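Local structure of hypothetical protein XAC2396 (2G3W) at residues Cys96-Tyr107 with Tyr126-Ser136. The protein is of unknown function but has a compact fold built around a variation of the PD-(D/E)XK nuclease motif, so a nuclease-like ancestry is likely. Numbering follows the deposited sequence.
Sequences CNRSREAVVIGY and YRNLRVIELDS
Asn128 carries CG between its backbone N and carbonyl carbon (chi1 64°), which turns its amide toward the end of the helix that holds Cys96. From there ND2 donates to a lone pair of Cys96 O at 2.8 Å, and that oxygen lies close to the plane of the Asn128 amide. ND2 also gives a longer bond to Arg100 O, 3.3 Å, and reaches that oxygen from above its carbonyl plane. One amide thus ties the helix end and the turn after it to the start of strand 129-133. Beside it, Cys96 SG approaches the Tyr126 ring obliquely, 4.3 Å from its centroid, in a sulfur-aromatic contact, and also packs on Leu129 CB.

Glu101 is extended, with CG anti to the backbone N (chi1 -177°), while Arg130 bends at its third torsion. The two side chains meet in a salt bridge, Arg130 NE to Glu101 OE2 at 3.0 Å. The oxygen lies in the guanidinium plane, but NE sits above the carboxylate plane.

Six backbone hydrogen bonds join the parallel strands, from Ala102 N to Asn128 O through to Leu134 N to Gly106 O. Ile105 and Ile132 lie side by side on the face shared with Val103 and Arg130, their CG1 atoms 3.7 Å apart. Ile105 CG2 also touches Leu134 CD1 at 3.7 Å. Ala102, Val104, Leu129 and Val131 line the other face.

The pair belongs to a beta-alpha-beta unit, with helix 110-123 linking the two strands. Strand 78-84 borders strand 101-106 on its far side. Helix 37-49 packs on Ile105 and Leu134, and helix 89-98 on Ala102 and Leu129. At the far end Glu133 pairs with Arg177, and Asp135 N-caps helix 136-143.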
ATOM      1  N   CYS A  96      -2.173   1.554  19.512  1.00 33.73           N
ATOM      2  CA  CYS A  96      -1.337   0.401  19.166  1.00 33.55           C
ATOM      3  C   CYS A  96      -1.070  -0.496  20.364  1.00 33.86           C
ATOM      4  O   CYS A  96      -0.950  -1.740  20.255  1.00 33.45           O
ATOM      5  CB  CYS A  96      -0.018   0.846  18.529  1.00 33.78           C
ATOM      6  SG  CYS A  96      -0.200   1.226  16.756  1.00 33.83           S
ATOM      7  N   ASN A  97      -0.981   0.133  21.522  1.00 33.94           N
ATOM      8  CA  ASN A  97      -0.720  -0.590  22.734  1.00 33.88           C
ATOM      9  C   ASN A  97      -1.979  -1.285  23.241  1.00 34.75           C
ATOM     10  O   ASN A  97      -1.883  -2.328  23.866  1.00 33.53           O
ATOM     11  CB  ASN A  97      -0.122   0.360  23.769  1.00 34.61           C
ATOM     12  CG  ASN A  97       0.335  -0.341  25.003  1.00 33.52           C
ATOM     13  OD1 ASN A  97       1.221  -1.189  24.965  1.00 33.85           O
ATOM     14  ND2 ASN A  97      -0.261   0.019  26.126  1.00 34.92           N
ATOM     15  N   ARG A  98      -3.155  -0.743  22.917  1.00 34.63           N
ATOM     16  CA  ARG A  98      -4.418  -1.249  23.478  1.00 35.86           C
ATOM     17  C   ARG A  98      -5.151  -2.292  22.624  1.00 35.72           C
ATOM     18  O   ARG A  98      -6.018  -2.999  23.129  1.00 35.03           O
ATOM     19  CB  ARG A  98      -5.364  -0.093  23.789  1.00 36.16           C
ATOM     20  CG  ARG A  98      -5.345   0.347  25.244  1.00 39.43           C
ATOM     21  CD  ARG A  98      -6.599  -0.107  25.997  1.00 45.78           C
ATOM     22  NE  ARG A  98      -7.781   0.617  25.536  1.00 48.37           N
ATOM     23  CZ  ARG A  98      -8.286   1.706  26.121  1.00 50.26           C
ATOM     24  NH1 ARG A  98      -7.731   2.210  27.222  1.00 50.82           N
ATOM     25  NH2 ARG A  98      -9.359   2.293  25.607  1.00 50.19           N
ATOM     26  N   SER A  99      -4.800  -2.391  21.343  1.00 35.34           N
ATOM     27  CA  SER A  99      -5.580  -3.193  20.401  1.00 35.35           C
ATOM     28  C   SER A  99      -4.652  -4.017  19.524  1.00 35.13           C
ATOM     29  O   SER A  99      -3.498  -3.637  19.300  1.00 34.89           O
ATOM     30  CB  SER A  99      -6.526  -2.261  19.581  1.00 36.33           C
ATOM     31  OG  SER A  99      -7.111  -2.877  18.427  1.00 35.98           O
ATOM     32  N   ARG A 100      -5.159  -5.152  19.048  1.00 34.68           N
ATOM     33  CA  ARG A 100      -4.411  -6.067  18.186  1.00 35.61           C
ATOM     34  C   ARG A 100      -3.973  -5.348  16.903  1.00 34.89           C
ATOM     35  O   ARG A 100      -2.823  -5.467  16.477  1.00 34.30           O
ATOM     36  CB  ARG A 100      -5.273  -7.296  17.858  1.00 34.90           C
ATOM     37  CG  ARG A 100      -4.542  -8.534  17.295  1.00 37.68           C
ATOM     38  CD  ARG A 100      -5.544  -9.576  16.649  1.00 37.67           C
ATOM     39  NE  ARG A 100      -6.560  -8.892  15.824  1.00 45.01           N
ATOM     40  CZ  ARG A 100      -6.323  -8.269  14.660  1.00 45.91           C
ATOM     41  NH1 ARG A 100      -5.095  -8.284  14.132  1.00 46.40           N
ATOM     42  NH2 ARG A 100      -7.318  -7.641  14.020  1.00 43.07           N
ATOM     43  N   GLU A 101      -4.907  -4.614  16.308  1.00 34.02           N
ATOM     44  CA  GLU A 101      -4.637  -3.767  15.158  1.00 34.91           C
ATOM     45  C   GLU A 101      -5.230  -2.389  15.438  1.00 33.84           C
ATOM     46  O   GLU A 101      -6.341  -2.292  15.936  1.00 32.53           O
ATOM     47  CB  GLU A 101      -5.252  -4.344  13.868  1.00 34.87           C
ATOM     48  CG  GLU A 101      -4.893  -3.478  12.594  1.00 38.17           C
ATOM     49  CD  GLU A 101      -5.480  -4.018  11.259  1.00 37.86           C
ATOM     50  OE1 GLU A 101      -5.501  -5.239  11.030  1.00 41.86           O
ATOM     51  OE2 GLU A 101      -5.898  -3.199  10.414  1.00 43.00           O
ATOM     52  N   ALA A 102      -4.460  -1.335  15.140  1.00 33.40           N
ATOM     53  CA  ALA A 102      -4.932   0.032  15.250  1.00 33.29           C
ATOM     54  C   ALA A 102      -4.970   0.585  13.852  1.00 33.62           C
ATOM     55  O   ALA A 102      -4.104   0.236  13.026  1.00 34.60           O
ATOM     56  CB  ALA A 102      -3.995   0.862  16.134  1.00 32.12           C
ATOM     57  N   VAL A 103      -5.971   1.415  13.572  1.00 32.69           N
ATOM     58  CA  VAL A 103      -6.112   2.074  12.262  1.00 32.25           C
ATOM     59  C   VAL A 103      -6.333   3.570  12.466  1.00 32.18           C
ATOM     60  O   VAL A 103      -7.164   3.978  13.284  1.00 32.52           O
ATOM     61  CB  VAL A 103      -7.327   1.477  11.476  1.00 31.81           C
ATOM     62  CG1 VAL A 103      -7.426   2.022  10.010  1.00 30.33           C
ATOM     63  CG2 VAL A 103      -7.271  -0.093  11.495  1.00 32.85           C
ATOM     64  N   VAL A 104      -5.595   4.381  11.719  1.00 32.46           N
ATOM     65  CA  VAL A 104      -5.852   5.794  11.615  1.00 33.05           C
ATOM     66  C   VAL A 104      -6.346   6.041  10.188  1.00 33.67           C
ATOM     67  O   VAL A 104      -5.710   5.621   9.233  1.00 32.83           O
ATOM     68  CB  VAL A 104      -4.540   6.575  11.860  1.00 33.81           C
ATOM     69  CG1 VAL A 104      -4.719   8.107  11.582  1.00 33.67           C
ATOM     70  CG2 VAL A 104      -4.085   6.346  13.239  1.00 30.99           C
ATOM     71  N   ILE A 105      -7.479   6.736  10.047  1.00 33.81           N
ATOM     72  CA  ILE A 105      -8.040   7.075   8.724  1.00 34.23           C
ATOM     73  C   ILE A 105      -8.040   8.598   8.602  1.00 34.02           C
ATOM     74  O   ILE A 105      -8.853   9.264   9.215  1.00 33.63           O
ATOM     75  CB  ILE A 105      -9.460   6.508   8.589  1.00 34.73           C
ATOM     76  CG1 ILE A 105      -9.407   4.979   8.696  1.00 35.81           C
ATOM     77  CG2 ILE A 105     -10.149   6.951   7.228  1.00 36.90           C
ATOM     78  CD1 ILE A 105     -10.786   4.285   8.571  1.00 34.30           C
ATOM     79  N   GLY A 106      -7.065   9.150   7.906  1.00 33.03           N
ATOM     80  CA  GLY A 106      -7.028  10.597   7.677  1.00 33.51           C
ATOM     81  C   GLY A 106      -7.710  11.024   6.379  1.00 33.64           C
ATOM     82  O   GLY A 106      -7.839  10.229   5.446  1.00 35.42           O
ATOM     83  N   TYR A 107      -8.153  12.291   6.334  1.00 33.13           N
ATOM     84  CA  TYR A 107      -8.957  12.769   5.223  1.00 33.83           C
ATOM     85  C   TYR A 107      -8.873  14.295   5.079  1.00 33.65           C
ATOM     86  O   TYR A 107      -9.764  14.911   4.515  1.00 31.85           O
ATOM     87  CB  TYR A 107     -10.405  12.231   5.343  1.00 33.65           C
ATOM     88  CG  TYR A 107     -11.160  12.689   6.567  1.00 33.59           C
ATOM     89  CD1 TYR A 107     -10.991  12.058   7.811  1.00 35.26           C
ATOM     90  CD2 TYR A 107     -12.041  13.752   6.497  1.00 32.72           C
ATOM     91  CE1 TYR A 107     -11.652  12.532   8.954  1.00 33.32           C
ATOM     92  CE2 TYR A 107     -12.737  14.190   7.613  1.00 36.14           C
ATOM     93  CZ  TYR A 107     -12.535  13.574   8.825  1.00 34.21           C
ATOM     94  OH  TYR A 107     -13.221  14.021   9.897  1.00 35.11           O
ATOM     95  N   TYR A 126       5.920   1.306  15.126  1.00 31.38           N
ATOM     96  CA  TYR A 126       4.751   0.434  15.418  1.00 31.67           C
ATOM     97  C   TYR A 126       4.603  -0.681  14.392  1.00 32.58           C
ATOM     98  O   TYR A 126       4.763  -0.427  13.207  1.00 33.93           O
ATOM     99  CB  TYR A 126       3.445   1.239  15.473  1.00 31.58           C
ATOM    100  CG  TYR A 126       3.469   2.391  16.466  1.00 32.09           C
ATOM    101  CD1 TYR A 126       3.451   2.151  17.840  1.00 31.71           C
ATOM    102  CD2 TYR A 126       3.445   3.697  16.023  1.00 32.28           C
ATOM    103  CE1 TYR A 126       3.472   3.191  18.752  1.00 32.93           C
ATOM    104  CE2 TYR A 126       3.427   4.752  16.916  1.00 29.54           C
ATOM    105  CZ  TYR A 126       3.462   4.482  18.289  1.00 32.76           C
ATOM    106  OH  TYR A 126       3.490   5.514  19.190  1.00 31.93           O
ATOM    107  N   ARG A 127       4.274  -1.898  14.825  1.00 31.81           N
ATOM    108  CA  ARG A 127       4.112  -3.019  13.870  1.00 31.57           C
ATOM    109  C   ARG A 127       2.633  -3.459  13.613  1.00 32.01           C
ATOM    110  O   ARG A 127       2.355  -4.282  12.727  1.00 30.91           O
ATOM    111  CB  ARG A 127       5.045  -4.208  14.243  1.00 32.72           C
ATOM    112  CG  ARG A 127       4.568  -5.000  15.473  1.00 33.66           C
ATOM    113  CD  ARG A 127       5.411  -6.243  15.792  0.25 30.11           C
ATOM    114  NE  ARG A 127       6.054  -6.896  14.643  0.25 25.60           N
ATOM    115  CZ  ARG A 127       5.545  -7.906  13.936  0.25 22.88           C
ATOM    116  NH1 ARG A 127       4.350  -8.395  14.212  0.25 20.06           N
ATOM    117  NH2 ARG A 127       6.235  -8.416  12.924  0.25 21.73           N
ATOM    118  N   ASN A 128       1.691  -2.891  14.369  1.00 30.86           N
ATOM    119  CA  ASN A 128       0.288  -3.310  14.313  1.00 32.43           C
ATOM    120  C   ASN A 128      -0.596  -2.140  13.925  1.00 32.19           C
ATOM    121  O   ASN A 128      -1.800  -2.124  14.179  1.00 32.84           O
ATOM    122  CB  ASN A 128      -0.150  -3.906  15.653  1.00 32.35           C
ATOM    123  CG  ASN A 128      -0.106  -2.889  16.810  1.00 34.05           C
ATOM    124  OD1 ASN A 128       0.738  -1.994  16.840  1.00 32.75           O
ATOM    125  ND2 ASN A 128      -1.014  -3.053  17.776  1.00 34.87           N
ATOM    126  N   LEU A 129       0.019  -1.159  13.296  1.00 31.96           N
ATOM    127  CA  LEU A 129      -0.661   0.056  12.891  1.00 32.12           C
ATOM    128  C   LEU A 129      -0.950   0.053  11.400  1.00 31.92           C
ATOM    129  O   LEU A 129      -0.103  -0.321  10.603  1.00 31.28           O
ATOM    130  CB  LEU A 129       0.230   1.256  13.238  1.00 32.78           C
ATOM    131  CG  LEU A 129      -0.215   2.656  12.783  1.00 35.20           C
ATOM    132  CD1 LEU A 129      -1.567   3.023  13.361  1.00 30.83           C
ATOM    133  CD2 LEU A 129       0.861   3.651  13.253  1.00 31.08           C
ATOM    134  N   ARG A 130      -2.170   0.433  11.036  1.00 31.75           N
ATOM    135  CA  ARG A 130      -2.547   0.685   9.646  1.00 31.57           C
ATOM    136  C   ARG A 130      -2.893   2.172   9.487  1.00 31.39           C
ATOM    137  O   ARG A 130      -3.709   2.710  10.241  1.00 33.51           O
ATOM    138  CB  ARG A 130      -3.770  -0.200   9.274  1.00 30.75           C
ATOM    139  CG  ARG A 130      -4.285  -0.008   7.846  1.00 31.02           C
ATOM    140  CD  ARG A 130      -5.546  -0.917   7.601  1.00 30.78           C
ATOM    141  NE  ARG A 130      -5.119  -2.306   7.687  1.00 39.10           N
ATOM    142  CZ  ARG A 130      -4.506  -2.981   6.715  1.00 38.22           C
ATOM    143  NH1 ARG A 130      -4.243  -2.421   5.532  1.00 42.71           N
ATOM    144  NH2 ARG A 130      -4.133  -4.212   6.939  1.00 38.53           N
ATOM    145  N   VAL A 131      -2.266   2.862   8.543  1.00 31.33           N
ATOM    146  CA  VAL A 131      -2.581   4.263   8.323  1.00 32.00           C
ATOM    147  C   VAL A 131      -3.071   4.369   6.903  1.00 33.11           C
ATOM    148  O   VAL A 131      -2.416   3.881   5.959  1.00 32.62           O
ATOM    149  CB  VAL A 131      -1.357   5.228   8.554  1.00 32.86           C
ATOM    150  CG1 VAL A 131      -1.779   6.713   8.211  1.00 32.21           C
ATOM    151  CG2 VAL A 131      -0.867   5.131   9.994  1.00 30.99           C
ATOM    152  N   ILE A 132      -4.269   4.928   6.753  1.00 34.76           N
ATOM    153  CA  ILE A 132      -4.793   5.197   5.421  1.00 36.88           C
ATOM    154  C   ILE A 132      -5.184   6.664   5.244  1.00 37.07           C
ATOM    155  O   ILE A 132      -5.510   7.373   6.225  1.00 37.55           O
ATOM    156  CB  ILE A 132      -5.951   4.271   5.017  1.00 37.04           C
ATOM    157  CG1 ILE A 132      -7.226   4.644   5.694  1.00 39.60           C
ATOM    158  CG2 ILE A 132      -5.627   2.732   5.227  1.00 39.40           C
ATOM    159  CD1 ILE A 132      -8.393   4.192   4.887  1.00 47.01           C
ATOM    160  N   GLU A 133      -5.107   7.122   3.997  1.00 36.14           N
ATOM    161  CA  GLU A 133      -5.488   8.497   3.684  1.00 36.15           C
ATOM    162  C   GLU A 133      -6.533   8.474   2.573  1.00 35.56           C
ATOM    163  O   GLU A 133      -6.356   7.782   1.563  1.00 35.12           O
ATOM    164  CB  GLU A 133      -4.301   9.329   3.226  1.00 36.20           C
ATOM    165  CG  GLU A 133      -4.795  10.668   2.707  1.00 40.22           C
ATOM    166  CD  GLU A 133      -3.715  11.685   2.522  1.00 45.09           C
ATOM    167  OE1 GLU A 133      -2.536  11.370   2.781  1.00 48.96           O
ATOM    168  OE2 GLU A 133      -4.051  12.833   2.143  1.00 52.66           O
ATOM    169  N   LEU A 134      -7.601   9.241   2.789  1.00 34.89           N
ATOM    170  CA  LEU A 134      -8.645   9.435   1.797  1.00 34.81           C
ATOM    171  C   LEU A 134      -8.547  10.848   1.223  1.00 33.95           C
ATOM    172  O   LEU A 134      -8.301  11.795   1.954  1.00 34.75           O
ATOM    173  CB  LEU A 134      -9.997   9.280   2.473  1.00 33.14           C
ATOM    174  CG  LEU A 134     -10.181   8.043   3.348  1.00 35.88           C
ATOM    175  CD1 LEU A 134     -11.589   8.072   4.054  1.00 35.73           C
ATOM    176  CD2 LEU A 134      -9.983   6.760   2.516  1.00 34.99           C
ATOM    177  N   ASP A 135      -8.778  10.976  -0.078  1.00 33.27           N
ATOM    178  CA  ASP A 135      -8.776  12.270  -0.758  1.00 32.58           C
ATOM    179  C   ASP A 135      -9.834  13.166  -0.133  1.00 31.47           C
ATOM    180  O   ASP A 135     -10.998  12.771  -0.055  1.00 29.81           O
ATOM    181  CB  ASP A 135      -9.098  12.061  -2.236  1.00 32.80           C
ATOM    182  CG  ASP A 135      -9.080  13.382  -3.040  1.00 37.44           C
ATOM    183  OD1 ASP A 135     -10.078  14.107  -3.003  1.00 39.39           O
ATOM    184  OD2 ASP A 135      -8.065  13.695  -3.696  1.00 42.36           O
ATOM    185  N   SER A 136      -9.444  14.370   0.282  1.00 30.75           N
ATOM    186  CA  SER A 136     -10.366  15.267   0.996  1.00 32.06           C
ATOM    187  C   SER A 136     -11.511  15.772   0.119  1.00 31.71           C
ATOM    188  O   SER A 136     -12.585  16.096   0.617  1.00 31.08           O
ATOM    189  CB  SER A 136      -9.631  16.475   1.580  1.00 33.28           C
ATOM    190  OG  SER A 136      -8.904  17.149   0.584  1.00 33.92           O
TER